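Local coordinates for Glucanase/chitosanase (Paenibacillus fukuinensis, PDB 4ZZ5), which binds chitosan through this family 32 carbohydrate-binding module, one beta-sandwich domain of a larger enzyme that probably hydrolyses chitosan and glucan, at residues A[14-19]-A[49-54]; A[60-65]-A[105-110]; A[73-78]-A[94-99]; A[116-121]-A[132-137]. All coordinates share one frame; numbering follows the deposited sequence. Where two conformers were deposited one is given.

Contact 1 of 4, residues A[14-19]-A[49-54]; sequences ATATSS and WIYINL
At one margin of the five-stranded sheet of this beta-sandwich module, the short outermost strand 15-17 runs antiparallel to 49-54, with A16 and Y51 as the hydrogen-bonded pair. Y51 N donates to A16 O at 2.9 Å, and A16 N donates back to Y51 O. A water extends the pairing beyond A14, accepting from A14 N and donating to N53 O. Where the strand ends, S18 takes hold of W49 twice: its backbone N donates to W49 O, and its OG accepts from W49 N at 2.9 Å, while the same hydroxyl also bonds Q48. W49 CG sits between its own backbone N and carbonyl carbon (chi1 57°), which lays the indole beneath S18. S18 CB stands 3.6 Å from the centroid of the five-membered ring of W49, almost on its normal. On the inward side, T17 CG2 lies beside I50 CG1 at 3.8 Å. A16 CB rests over one face of the Y51 ring, 3.5 Å from CZ.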
loop_
_atom_site.group_PDB
_atom_site.type_symbol
_atom_site.label_atom_id
_atom_site.label_comp_id
_atom_site.label_asym_id
_atom_site.label_seq_id
_atom_site.Cartn_x
_atom_site.Cartn_y
_atom_site.Cartn_z
ATOM N N ALA A 14 -7.381 9.639 1.950
ATOM C CA ALA A 14 -6.278 10.034 2.784
ATOM C C ALA A 14 -5.316 8.845 2.960
ATOM O O ALA A 14 -5.803 7.674 3.122
ATOM C CB ALA A 14 -6.733 10.564 4.145
ATOM N N THR A 15 -4.071 9.151 3.102
ATOM C CA THR A 15 -3.000 8.168 3.295
ATOM C C THR A 15 -2.085 8.542 4.358
ATOM O O THR A 15 -2.036 9.735 4.783
ATOM C CB THR A 15 -2.202 7.944 2.014
ATOM O OG1 THR A 15 -1.451 9.145 1.670
ATOM C CG2 THR A 15 -3.057 7.462 0.906
ATOM N N ALA A 16 -1.277 7.632 4.877
ATOM C CA ALA A 16 -0.156 7.892 5.713
ATOM C C ALA A 16 0.959 6.954 5.323
ATOM O O ALA A 16 0.665 5.809 4.852
ATOM C CB ALA A 16 -0.516 7.685 7.175
ATOM N N THR A 17 2.198 7.302 5.555
ATOM C CA THR A 17 3.335 6.458 5.211
ATOM C C THR A 17 4.327 6.416 6.310
ATOM O O THR A 17 4.449 7.346 7.164
ATOM C CB THR A 17 3.992 6.952 3.890
ATOM O OG1 THR A 17 4.515 8.290 4.024
ATOM C CG2 THR A 17 3.057 6.903 2.739
ATOM N N SER A 18 5.167 5.393 6.325
ATOM C CA SER A 18 6.250 5.355 7.268
ATOM C C SER A 18 7.330 6.391 7.022
ATOM O O SER A 18 7.873 7.023 7.969
ATOM C CB SER A 18 6.945 4.005 7.198
ATOM O OG SER A 18 7.250 3.654 5.829
ATOM N N SER A 19 7.596 6.705 5.779
ATOM C CA SER A 19 8.634 7.665 5.363
ATOM C C SER A 19 8.340 8.051 3.958
ATOM O O SER A 19 7.589 7.408 3.231
ATOM C CB SER A 19 10.007 7.086 5.471
ATOM O OG SER A 19 10.240 6.053 4.599
ATOM N N TRP A 49 5.912 1.273 4.916
ATOM C CA TRP A 49 4.489 1.052 4.741
ATOM C C TRP A 49 3.776 2.256 4.262
ATOM O O TRP A 49 4.211 3.402 4.432
ATOM C CB TRP A 49 3.885 0.460 6.029
ATOM C CG TRP A 49 4.085 1.278 7.270
ATOM C CD1 TRP A 49 4.950 0.975 8.255
ATOM C CD2 TRP A 49 3.383 2.504 7.679
ATOM N NE1 TRP A 49 4.868 1.960 9.240
ATOM C CE2 TRP A 49 3.974 2.889 8.892
ATOM C CE3 TRP A 49 2.384 3.252 7.115
ATOM C CZ2 TRP A 49 3.528 4.078 9.547
ATOM C CZ3 TRP A 49 1.972 4.438 7.784
ATOM C CH2 TRP A 49 2.566 4.788 8.971
ATOM N N ILE A 50 2.608 1.981 3.652
ATOM C CA ILE A 50 1.672 3.009 3.267
ATOM C C ILE A 50 0.295 2.488 3.622
ATOM O O ILE A 50 -0.013 1.308 3.317
ATOM C CB ILE A 50 1.762 3.359 1.761
ATOM C CG1 ILE A 50 0.670 4.318 1.348
ATOM C CG2 ILE A 50 1.750 2.149 0.851
ATOM C CD1 ILE A 50 0.962 4.974 0.016
ATOM N N TYR A 51 -0.546 3.294 4.233
ATOM C CA TYR A 51 -1.960 2.897 4.435
ATOM C C TYR A 51 -2.882 3.914 3.877
ATOM O O TYR A 51 -2.543 5.143 3.757
ATOM C CB TYR A 51 -2.288 2.524 5.886
ATOM C CG TYR A 51 -2.332 3.590 6.937
ATOM C CD1 TYR A 51 -3.394 4.487 6.942
ATOM C CD2 TYR A 51 -1.427 3.621 7.936
ATOM C CE1 TYR A 51 -3.402 5.451 8.039
ATOM C CE2 TYR A 51 -1.462 4.541 8.970
ATOM C CZ TYR A 51 -2.460 5.436 8.939
ATOM O OH TYR A 51 -2.511 6.409 9.987
ATOM N N ILE A 52 -4.074 3.472 3.552
ATOM C CA ILE A 52 -5.192 4.258 3.029
ATOM C C ILE A 52 -6.314 4.214 4.008
ATOM O O ILE A 52 -6.661 3.103 4.509
ATOM C CB ILE A 52 -5.662 3.690 1.742
ATOM C CG1 ILE A 52 -4.520 3.555 0.711
ATOM C CG2 ILE A 52 -6.850 4.501 1.194
ATOM C CD1 ILE A 52 -4.842 2.643 -0.449
ATOM N N ASN A 53 -6.872 5.336 4.400
ATOM C CA ASN A 53 -8.127 5.421 5.138
ATOM C C ASN A 53 -9.258 5.410 4.209
ATOM O O ASN A 53 -9.497 6.378 3.448
ATOM C CB ASN A 53 -8.082 6.729 5.935
ATOM C CG ASN A 53 -9.302 6.824 6.861
ATOM O OD1 ASN A 53 -10.288 6.083 6.704
ATOM N ND2 ASN A 53 -9.202 7.676 7.863
ATOM N N LEU A 54 -10.017 4.283 4.066
ATOM C CA LEU A 54 -11.112 4.212 3.156
ATOM C C LEU A 54 -12.342 5.102 3.550
ATOM O O LEU A 54 -13.205 5.299 2.625
ATOM C CB LEU A 54 -11.578 2.724 3.066
ATOM C CG LEU A 54 -10.538 1.771 2.522
ATOM C CD1 LEU A 54 -11.209 0.368 2.597
ATOM C CD2 LEU A 54 -10.036 2.080 1.185
HETATM O O HOH W 1 -9.878 9.115 3.353
#

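Contact 2 of 4, residues A[60-65]-A[105-110]; sequences ISRVKL and DITFAA
Strands 60-65 and 105-110 pair antiparallel in the four-stranded sheet of the beta-sandwich, the second of them forming that sheet's outer margin. Their backbone bonds centre on V63 and I106, a hydrogen-bonded pair: I106 N meets V63 O at 2.8 Å, and V63 N donates back to I106 O. Farther along, F108 N bonds S61 O at 3.0 Å; S61 belongs to a classic beta bulge, in which it and R62 both face Y137 of the neighbouring strand 130-137.

The charged interactions lie on the outer side. R62, extended through CG and CD and then bent at chi3 (77°), brings NH1 to D105 OD1 at 3.2 Å in a salt bridge. The oxygen lies in the guanidinium plane and uses its syn lone pair, although the two flat groups are turned 62° apart. K64 NZ approaches the other oxygen, D105 OD2, without closing a second bridge.

Apolar packing fills the inward side. The F108 ring lies with one face over the S61 backbone and its edge against V63 CG2, while F108 CE1 comes 4.1 Å from I60 CG1. With a leucine here the flat ring is gone, which would probably leave the S61 backbone less covered and a gap beside V63 CG2 and I60 CG1. Toward the D105 end of the pairing, still on the inward side, I106 CD1 touches L65 CD1 at 4.0 Å.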
loop_
_atom_site.group_PDB
_atom_site.type_symbol
_atom_site.label_atom_id
_atom_site.label_comp_id
_atom_site.label_asym_id
_atom_site.label_seq_id
_atom_site.Cartn_x
_atom_site.Cartn_y
_atom_site.Cartn_z
ATOM N N ILE A 60 -13.762 -5.575 1.143
ATOM C CA ILE A 60 -12.732 -5.575 0.122
ATOM C C ILE A 60 -12.196 -6.997 -0.132
ATOM O O ILE A 60 -12.137 -7.777 0.809
ATOM C CB ILE A 60 -11.607 -4.579 0.414
ATOM C CG1 ILE A 60 -10.805 -4.954 1.628
ATOM C CG2 ILE A 60 -12.216 -3.160 0.576
ATOM C CD1 ILE A 60 -9.532 -4.104 1.831
ATOM N N SER A 61 -11.745 -7.232 -1.307
ATOM C CA SER A 61 -11.188 -8.536 -1.685
ATOM C C SER A 61 -10.108 -8.504 -2.678
ATOM O O SER A 61 -9.579 -9.548 -3.072
ATOM C CB SER A 61 -12.356 -9.444 -2.172
ATOM O OG SER A 61 -12.802 -9.024 -3.448
ATOM N N ARG A 62 -9.718 -7.306 -3.182
ATOM C CA ARG A 62 -8.697 -7.199 -4.186
ATOM C C ARG A 62 -7.899 -5.954 -3.988
ATOM O O ARG A 62 -8.414 -4.867 -3.718
ATOM C CB ARG A 62 -9.285 -7.226 -5.589
ATOM C CG ARG A 62 -8.305 -7.123 -6.734
ATOM C CD ARG A 62 -8.992 -7.468 -8.058
ATOM N NE ARG A 62 -9.810 -6.451 -8.598
ATOM C CZ ARG A 62 -9.420 -5.568 -9.531
ATOM N NH1 ARG A 62 -8.145 -5.479 -9.969
ATOM N NH2 ARG A 62 -10.324 -4.724 -9.990
ATOM N N VAL A 63 -6.584 -6.065 -4.169
ATOM C CA VAL A 63 -5.652 -4.929 -4.209
ATOM C C VAL A 63 -4.869 -5.009 -5.469
ATOM O O VAL A 63 -4.363 -6.123 -5.815
ATOM C CB VAL A 63 -4.782 -4.919 -2.935
ATOM C CG1 VAL A 63 -3.564 -3.953 -3.100
ATOM C CG2 VAL A 63 -5.598 -4.515 -1.780
ATOM N N LYS A 64 -4.676 -3.917 -6.187
ATOM C CA LYS A 64 -3.736 -3.878 -7.272
ATOM C C LYS A 64 -2.648 -2.918 -6.964
ATOM O O LYS A 64 -2.890 -1.750 -6.667
ATOM C CB LYS A 64 -4.418 -3.527 -8.600
ATOM C CG LYS A 64 -3.522 -3.584 -9.817
ATOM C CD LYS A 64 -4.269 -3.101 -11.080
ATOM C CE LYS A 64 -4.116 -4.010 -12.283
ATOM N NZ LYS A 64 -5.463 -4.188 -12.909
ATOM N N LEU A 65 -1.402 -3.382 -7.019
ATOM C CA LEU A 65 -0.217 -2.543 -6.821
ATOM C C LEU A 65 0.465 -2.289 -8.121
ATOM O O LEU A 65 0.626 -3.283 -8.899
ATOM C CB LEU A 65 0.747 -3.207 -5.854
ATOM C CG LEU A 65 0.148 -3.526 -4.483
ATOM C CD1 LEU A 65 1.226 -4.159 -3.586
ATOM C CD2 LEU A 65 -0.488 -2.290 -3.778
ATOM N N ASP A 105 -1.471 -8.087 -8.902
ATOM C CA ASP A 105 -2.885 -8.146 -8.737
ATOM C C ASP A 105 -3.297 -9.154 -7.694
ATOM O O ASP A 105 -3.153 -10.373 -7.965
ATOM C CB ASP A 105 -3.598 -8.470 -10.108
ATOM C CG ASP A 105 -5.101 -7.979 -10.151
ATOM O OD1 ASP A 105 -5.711 -7.387 -9.199
ATOM O OD2 ASP A 105 -5.669 -8.031 -11.319
ATOM N N ILE A 106 -3.765 -8.775 -6.539
ATOM C CA ILE A 106 -3.829 -9.609 -5.360
ATOM C C ILE A 106 -5.289 -9.818 -5.034
ATOM O O ILE A 106 -6.014 -8.867 -4.887
ATOM C CB ILE A 106 -3.118 -8.873 -4.200
ATOM C CG1 ILE A 106 -1.625 -8.602 -4.493
ATOM C CG2 ILE A 106 -3.264 -9.698 -2.941
ATOM C CD1 ILE A 106 -1.119 -7.392 -3.748
ATOM N N THR A 107 -5.719 -11.031 -4.778
ATOM C CA THR A 107 -7.059 -11.315 -4.273
ATOM C C THR A 107 -6.960 -12.027 -2.893
ATOM O O THR A 107 -5.999 -12.777 -2.651
ATOM C CB THR A 107 -7.915 -12.126 -5.254
ATOM O OG1 THR A 107 -7.263 -13.356 -5.430
ATOM C CG2 THR A 107 -8.125 -11.375 -6.517
ATOM N N PHE A 108 -7.943 -11.858 -2.055
ATOM C CA PHE A 108 -8.013 -12.481 -0.774
ATOM C C PHE A 108 -9.456 -12.578 -0.320
ATOM O O PHE A 108 -10.328 -11.963 -0.920
ATOM C CB PHE A 108 -7.127 -11.762 0.261
ATOM C CG PHE A 108 -7.299 -10.211 0.228
ATOM C CD1 PHE A 108 -8.327 -9.638 0.879
ATOM C CD2 PHE A 108 -6.432 -9.397 -0.468
ATOM C CE1 PHE A 108 -8.545 -8.277 0.835
ATOM C CE2 PHE A 108 -6.645 -8.025 -0.532
ATOM C CZ PHE A 108 -7.661 -7.478 0.115
ATOM N N ALA A 109 -9.693 -13.306 0.738
ATOM C CA ALA A 109 -11.061 -13.520 1.201
ATOM C C ALA A 109 -11.667 -12.182 1.473
ATOM O O ALA A 109 -11.077 -11.338 2.183
ATOM C CB ALA A 109 -11.017 -14.395 2.469
ATOM N N ALA A 110 -12.942 -11.955 1.075
ATOM C CA ALA A 110 -13.603 -10.715 1.336
ATOM C C ALA A 110 -13.695 -10.414 2.763
ATOM O O ALA A 110 -14.058 -11.265 3.621
ATOM C CB ALA A 110 -15.003 -10.667 0.676
#

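Contact 3 of 4, residues A[73-78]-A[94-99]; sequences TAYSIQ and YSTTTG
The carbonyl oxygen T73 O accepts from G99 N at 2.8 Å, well off the direction of its C=O bond, and so closes the open end of a beta hairpin of strands 75-80 and 91-96, the second of which is the outermost strand of the five-stranded sheet. Within the hairpin, Y75 and T96 are a hydrogen-bonded pair: T96 N donates to Y75 O at 3.0 Å, and the return bond from Y75 N is longer. I77 N donates to Y94 O at 2.8 Å, whereas the reverse bond from Y94 N is weak.

T96 does two jobs beyond the strand. With OG1 anti to its own backbone N (chi1 -174°), it accepts from T98 N in an ST turn that bends the chain toward G99. The same rotation swings CG2 over one face of the Y75 ring, 3.5 Å from CE2, a CH-pi contact.

The Y75 ring lies inward, between the sheets, and its CE1 lies at the edge of the Y94 ring, near that ring's plane. Farther along that side, I77 CG1 packs against Y94 CD2 at 4.2 Å. The Y75 hydroxyl is held by D104 and also accepts from a water, which in turn bonds the Y94 hydroxyl. A second water spans the hairpin's end, donating to T97 O at 2.7 Å and hydrogen-bonded to T73 OG1.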
loop_
_atom_site.group_PDB
_atom_site.type_symbol
_atom_site.label_atom_id
_atom_site.label_comp_id
_atom_site.label_asym_id
_atom_site.label_seq_id
_atom_site.Cartn_x
_atom_site.Cartn_y
_atom_site.Cartn_z
ATOM N N THR A 73 10.026 -7.621 -2.820
ATOM C CA THR A 73 9.889 -9.018 -2.981
ATOM C C THR A 73 9.090 -9.727 -1.873
ATOM O O THR A 73 8.484 -10.755 -2.060
ATOM C CB THR A 73 11.255 -9.744 -3.147
ATOM O OG1 THR A 73 12.005 -9.588 -1.981
ATOM C CG2 THR A 73 12.008 -9.187 -4.345
ATOM N N ALA A 74 9.109 -9.098 -0.674
ATOM C CA ALA A 74 8.291 -9.562 0.463
ATOM C C ALA A 74 7.494 -8.402 1.029
ATOM O O ALA A 74 8.048 -7.374 1.312
ATOM C CB ALA A 74 9.123 -10.177 1.587
ATOM N N TYR A 75 6.207 -8.649 1.110
ATOM C CA TYR A 75 5.296 -7.617 1.734
ATOM C C TYR A 75 4.073 -8.345 2.094
ATOM O O TYR A 75 3.747 -9.466 1.678
ATOM C CB TYR A 75 5.000 -6.487 0.713
ATOM C CG TYR A 75 4.261 -6.920 -0.529
ATOM C CD1 TYR A 75 2.875 -6.904 -0.580
ATOM C CD2 TYR A 75 4.969 -7.285 -1.680
ATOM C CE1 TYR A 75 2.194 -7.295 -1.735
ATOM C CE2 TYR A 75 4.298 -7.649 -2.845
ATOM C CZ TYR A 75 2.926 -7.675 -2.808
ATOM O OH TYR A 75 2.200 -8.056 -4.001
ATOM N N SER A 76 3.293 -7.628 2.898
ATOM C CA SER A 76 1.936 -8.051 3.246
ATOM C C SER A 76 0.922 -6.987 2.937
ATOM O O SER A 76 1.253 -5.763 2.906
ATOM C CB SER A 76 1.829 -8.455 4.629
ATOM O OG SER A 76 2.171 -7.424 5.490
ATOM N N ILE A 77 -0.305 -7.367 2.655
ATOM C CA ILE A 77 -1.482 -6.519 2.657
ATOM C C ILE A 77 -2.198 -6.761 3.941
ATOM O O ILE A 77 -2.423 -7.908 4.349
ATOM C CB ILE A 77 -2.399 -6.809 1.494
ATOM C CG1 ILE A 77 -1.713 -6.728 0.156
ATOM C CG2 ILE A 77 -3.586 -5.893 1.526
ATOM C CD1 ILE A 77 -1.084 -5.447 -0.175
ATOM N N GLN A 78 -2.540 -5.677 4.655
ATOM C CA GLN A 78 -3.148 -5.758 5.985
ATOM C C GLN A 78 -4.372 -4.845 6.058
ATOM O O GLN A 78 -4.408 -3.824 5.323
ATOM C CB GLN A 78 -2.155 -5.315 7.024
ATOM C CG GLN A 78 -0.779 -6.005 6.865
ATOM C CD GLN A 78 0.134 -5.643 7.947
ATOM O OE1 GLN A 78 0.332 -4.465 8.291
ATOM N NE2 GLN A 78 0.927 -6.582 8.360
ATOM N N TYR A 94 -2.962 -11.043 3.229
ATOM C CA TYR A 94 -2.167 -11.596 2.164
ATOM C C TYR A 94 -0.746 -11.323 2.441
ATOM O O TYR A 94 -0.393 -10.200 2.848
ATOM C CB TYR A 94 -2.498 -10.984 0.807
ATOM C CG TYR A 94 -1.597 -11.415 -0.313
ATOM C CD1 TYR A 94 -1.750 -12.647 -1.008
ATOM C CD2 TYR A 94 -0.526 -10.648 -0.671
ATOM C CE1 TYR A 94 -0.895 -12.995 -2.041
ATOM C CE2 TYR A 94 0.320 -11.000 -1.723
ATOM C CZ TYR A 94 0.101 -12.201 -2.377
ATOM O OH TYR A 94 1.008 -12.514 -3.405
ATOM N N SER A 95 0.193 -12.250 2.153
ATOM C CA SER A 95 1.586 -11.900 2.103
ATOM C C SER A 95 2.319 -12.758 1.078
ATOM O O SER A 95 1.774 -13.837 0.640
ATOM C CB SER A 95 2.259 -11.977 3.469
ATOM O OG SER A 95 2.483 -13.271 3.870
ATOM N N THR A 96 3.444 -12.272 0.658
ATOM C CA THR A 96 4.315 -13.016 -0.336
ATOM C C THR A 96 5.709 -12.797 0.094
ATOM O O THR A 96 6.127 -11.800 0.711
ATOM C CB THR A 96 4.025 -12.486 -1.689
ATOM O OG1 THR A 96 4.769 -13.332 -2.654
ATOM C CG2 THR A 96 4.434 -11.079 -1.971
ATOM N N THR A 97 6.559 -13.768 -0.361
ATOM C CA THR A 97 8.008 -13.572 -0.369
ATOM C C THR A 97 8.589 -13.720 -1.815
ATOM O O THR A 97 9.853 -13.671 -1.879
ATOM C CB THR A 97 8.717 -14.504 0.569
ATOM O OG1 THR A 97 8.447 -15.850 0.123
ATOM C CG2 THR A 97 8.249 -14.343 2.023
ATOM N N THR A 98 7.740 -13.747 -2.772
ATOM C CA THR A 98 8.144 -13.967 -4.159
ATOM C C THR A 98 7.671 -12.911 -5.061
ATOM O O THR A 98 7.325 -13.125 -6.283
ATOM C CB THR A 98 7.699 -15.338 -4.633
ATOM O OG1 THR A 98 6.321 -15.497 -4.519
ATOM C CG2 THR A 98 8.538 -16.387 -3.903
ATOM N N GLY A 99 7.489 -11.673 -4.554
ATOM C CA GLY A 99 6.998 -10.581 -5.388
ATOM C C GLY A 99 7.968 -10.320 -6.525
ATOM O O GLY A 99 9.133 -10.385 -6.350
HETATM O O HOH W 2 11.468 -11.944 -0.514
HETATM O O HOH W 3 2.047 -10.626 -4.986
#

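Contact 4 of 4, residues A[116-121]-A[132-137]; sequences VRVYAT and WEFEVY. With SO4 (sulfate ion), chain C.
Strands 116-121 and 133-137 belong to the two facing sheets of the beta-sandwich, their axes 9.5 Å apart at closest approach and 137° apart in direction, with no hydrogen bond between them. Mainly side chains bridge the gap, though V116 O also touches the F134 ring. F134 reaches in from the four-stranded sheet, its CG anti to the backbone N (chi1 174°), and V118 comes from the facing sheet, alongside the ring and pointing the other way. V118 CG2 settles over one face, 3.7 Å from the centroid of the F134 ring and 16° off the normal, a CH-pi contact set slightly toward the rim. V116 CG1 approaches F134 CZ at 3.9 Å, and V116 CG2 meets V136 CG1 at 4.2 Å. I50 and I52 also pack against F134. An alanine in place of F134 would probably open a gap between the sheets, depriving V118 CG2 of its aromatic face and V116 CG1 of its partner.

The opposite side of strand 116-121 is polar. R117 grips a sulfate, probably from the crystallisation liquor, with two nearly straight bonds, NH1 to O1 at 2.8 Å and NH2 to O4 at 3.0 Å. Q78 also bonds NH2, while W49 and W90 make cation-pi contacts with the arginine. Neighbouring residues thus serve opposite chemistries: the valine side chains supply an apolar seam to the sandwich interior, and R117 offers a positively charged group suited to an anion.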
loop_
_atom_site.group_PDB
_atom_site.type_symbol
_atom_site.label_atom_id
_atom_site.label_comp_id
_atom_site.label_asym_id
_atom_site.label_seq_id
_atom_site.Cartn_x
_atom_site.Cartn_y
_atom_site.Cartn_z
ATOM N N VAL A 116 -6.403 0.011 4.769
ATOM C CA VAL A 116 -5.649 -1.011 4.118
ATOM C C VAL A 116 -4.219 -0.567 4.096
ATOM O O VAL A 116 -3.924 0.593 3.670
ATOM C CB VAL A 116 -6.139 -1.286 2.730
ATOM C CG1 VAL A 116 -5.474 -2.524 2.129
ATOM C CG2 VAL A 116 -7.639 -1.380 2.601
ATOM N N ARG A 117 -3.263 -1.421 4.429
ATOM C CA ARG A 117 -1.809 -1.107 4.524
ATOM C C ARG A 117 -1.048 -2.081 3.626
ATOM O O ARG A 117 -1.334 -3.309 3.617
ATOM C CB ARG A 117 -1.335 -1.201 5.955
ATOM C CG ARG A 117 0.102 -0.733 6.177
ATOM C CD ARG A 117 0.435 -0.447 7.610
ATOM N NE ARG A 117 0.725 -1.655 8.402
ATOM C CZ ARG A 117 1.516 -1.728 9.449
ATOM N NH1 ARG A 117 2.072 -0.621 9.941
ATOM N NH2 ARG A 117 1.729 -2.884 10.054
ATOM N N VAL A 118 -0.085 -1.555 2.880
ATOM C CA VAL A 118 1.059 -2.372 2.321
ATOM C C VAL A 118 2.169 -2.259 3.300
ATOM O O VAL A 118 2.624 -1.121 3.553
ATOM C CB VAL A 118 1.450 -1.855 0.938
ATOM C CG1 VAL A 118 2.699 -2.637 0.441
ATOM C CG2 VAL A 118 0.318 -1.984 -0.071
ATOM N N TYR A 119 2.607 -3.373 3.839
ATOM C CA TYR A 119 3.720 -3.424 4.790
ATOM C C TYR A 119 4.835 -4.200 4.109
ATOM O O TYR A 119 4.724 -5.400 3.917
ATOM C CB TYR A 119 3.207 -4.077 6.084
ATOM C CG TYR A 119 4.214 -4.054 7.177
ATOM C CD1 TYR A 119 4.475 -2.926 7.965
ATOM C CD2 TYR A 119 4.937 -5.179 7.478
ATOM C CE1 TYR A 119 5.424 -2.915 8.979
ATOM C CE2 TYR A 119 5.895 -5.147 8.500
ATOM C CZ TYR A 119 6.131 -4.039 9.201
ATOM O OH TYR A 119 7.116 -4.152 10.177
ATOM N N ALA A 120 5.840 -3.485 3.689
ATOM C CA ALA A 120 6.892 -3.991 2.809
ATOM C C ALA A 120 8.140 -4.263 3.641
ATOM O O ALA A 120 8.641 -3.438 4.407
ATOM C CB ALA A 120 7.195 -2.981 1.756
ATOM N N THR A 121 8.684 -5.453 3.468
ATOM C CA THR A 121 9.749 -5.932 4.414
ATOM C C THR A 121 10.980 -6.429 3.707
ATOM O O THR A 121 12.044 -6.386 4.414
ATOM C CB THR A 121 9.209 -7.044 5.318
ATOM O OG1 THR A 121 8.667 -8.121 4.571
ATOM C CG2 THR A 121 8.116 -6.502 6.233
ATOM N N TRP A 132 3.694 3.495 -7.883
ATOM C CA TRP A 132 2.939 4.407 -8.726
ATOM C C TRP A 132 1.458 4.503 -8.285
ATOM O O TRP A 132 0.897 5.580 -8.263
ATOM C CB TRP A 132 3.040 4.020 -10.203
ATOM C CG TRP A 132 4.412 3.961 -10.789
ATOM C CD1 TRP A 132 5.059 2.849 -11.137
ATOM C CD2 TRP A 132 5.250 5.073 -11.153
ATOM N NE1 TRP A 132 6.297 3.170 -11.698
ATOM C CE2 TRP A 132 6.416 4.493 -11.738
ATOM C CE3 TRP A 132 5.124 6.427 -11.127
ATOM C CZ2 TRP A 132 7.461 5.323 -12.232
ATOM C CZ3 TRP A 132 6.209 7.248 -11.613
ATOM C CH2 TRP A 132 7.336 6.660 -12.140
ATOM N N GLU A 133 0.883 3.330 -7.976
ATOM C CA GLU A 133 -0.507 3.278 -7.567
ATOM C C GLU A 133 -0.735 2.108 -6.601
ATOM O O GLU A 133 -0.081 1.063 -6.729
ATOM C CB GLU A 133 -1.464 3.098 -8.769
ATOM C CG GLU A 133 -1.685 4.386 -9.607
ATOM C CD GLU A 133 -2.373 5.496 -8.835
ATOM O OE1 GLU A 133 -3.570 5.305 -8.452
ATOM O OE2 GLU A 133 -1.816 6.593 -8.603
ATOM N N PHE A 134 -1.687 2.298 -5.708
ATOM C CA PHE A 134 -2.142 1.310 -4.712
ATOM C C PHE A 134 -3.672 1.409 -4.838
ATOM O O PHE A 134 -4.236 2.426 -4.399
ATOM C CB PHE A 134 -1.642 1.786 -3.382
ATOM C CG PHE A 134 -2.099 0.994 -2.136
ATOM C CD1 PHE A 134 -2.871 -0.140 -2.128
ATOM C CD2 PHE A 134 -1.665 1.437 -0.886
ATOM C CE1 PHE A 134 -3.315 -0.750 -0.952
ATOM C CE2 PHE A 134 -2.017 0.817 0.289
ATOM C CZ PHE A 134 -2.907 -0.277 0.253
ATOM N N GLU A 135 -4.285 0.419 -5.434
ATOM C CA GLU A 135 -5.724 0.392 -5.790
ATOM C C GLU A 135 -6.367 -0.637 -4.901
ATOM O O GLU A 135 -5.783 -1.724 -4.611
ATOM C CB GLU A 135 -5.937 0.065 -7.266
ATOM C CG GLU A 135 -5.144 0.976 -8.142
ATOM C CD GLU A 135 -5.239 0.594 -9.584
ATOM O OE1 GLU A 135 -5.964 -0.321 -9.974
ATOM O OE2 GLU A 135 -4.640 1.315 -10.426
ATOM N N VAL A 136 -7.639 -0.404 -4.510
ATOM C CA VAL A 136 -8.398 -1.304 -3.603
ATOM C C VAL A 136 -9.789 -1.507 -4.144
ATOM O O VAL A 136 -10.456 -0.515 -4.552
ATOM C CB VAL A 136 -8.514 -0.698 -2.229
ATOM C CG1 VAL A 136 -9.335 -1.530 -1.261
ATOM C CG2 VAL A 136 -7.131 -0.459 -1.600
ATOM N N TYR A 137 -10.248 -2.747 -4.224
ATOM C CA TYR A 137 -11.534 -3.108 -4.789
ATOM C C TYR A 137 -12.290 -4.049 -3.935
ATOM O O TYR A 137 -11.773 -4.881 -3.212
ATOM C CB TYR A 137 -11.366 -3.781 -6.153
ATOM C CG TYR A 137 -10.600 -2.933 -7.142
ATOM C CD1 TYR A 137 -11.255 -1.995 -7.934
ATOM C CD2 TYR A 137 -9.202 -3.044 -7.306
ATOM C CE1 TYR A 137 -10.592 -1.192 -8.796
ATOM C CE2 TYR A 137 -8.541 -2.193 -8.195
ATOM C CZ TYR A 137 -9.235 -1.299 -8.936
ATOM O OH TYR A 137 -8.568 -0.396 -9.798
HETATM S S SO4 C . 4.044 -1.979 13.023
HETATM O O1 SO4 C . 3.788 -0.756 12.191
HETATM O O2 SO4 C . 5.501 -2.135 13.268
HETATM O O3 SO4 C . 3.294 -1.671 14.288
HETATM O O4 SO4 C . 3.577 -3.224 12.334
#

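The four contacts illustrate how a beta-sandwich divides its labour. Contacts 1 and 3 pair strands at opposite margins of the five-stranded sheet, their centres about 17 Å apart, and strand 115-123 lies between them, bonded by its backbone to 48-54 and to 75-80. Contact 2 does the same work at the margin of the four-stranded sheet, where 57-67 also pairs with 130-137. All three rest on backbone hydrogen bonds; contact 1 is a surface contact, while 2 and 3 are partly buried and meet through I106 against Y75 and I77. Contact 4, buried near the chain's centre, is the one whose own segments lie in different sheets, held mainly by apolar packing.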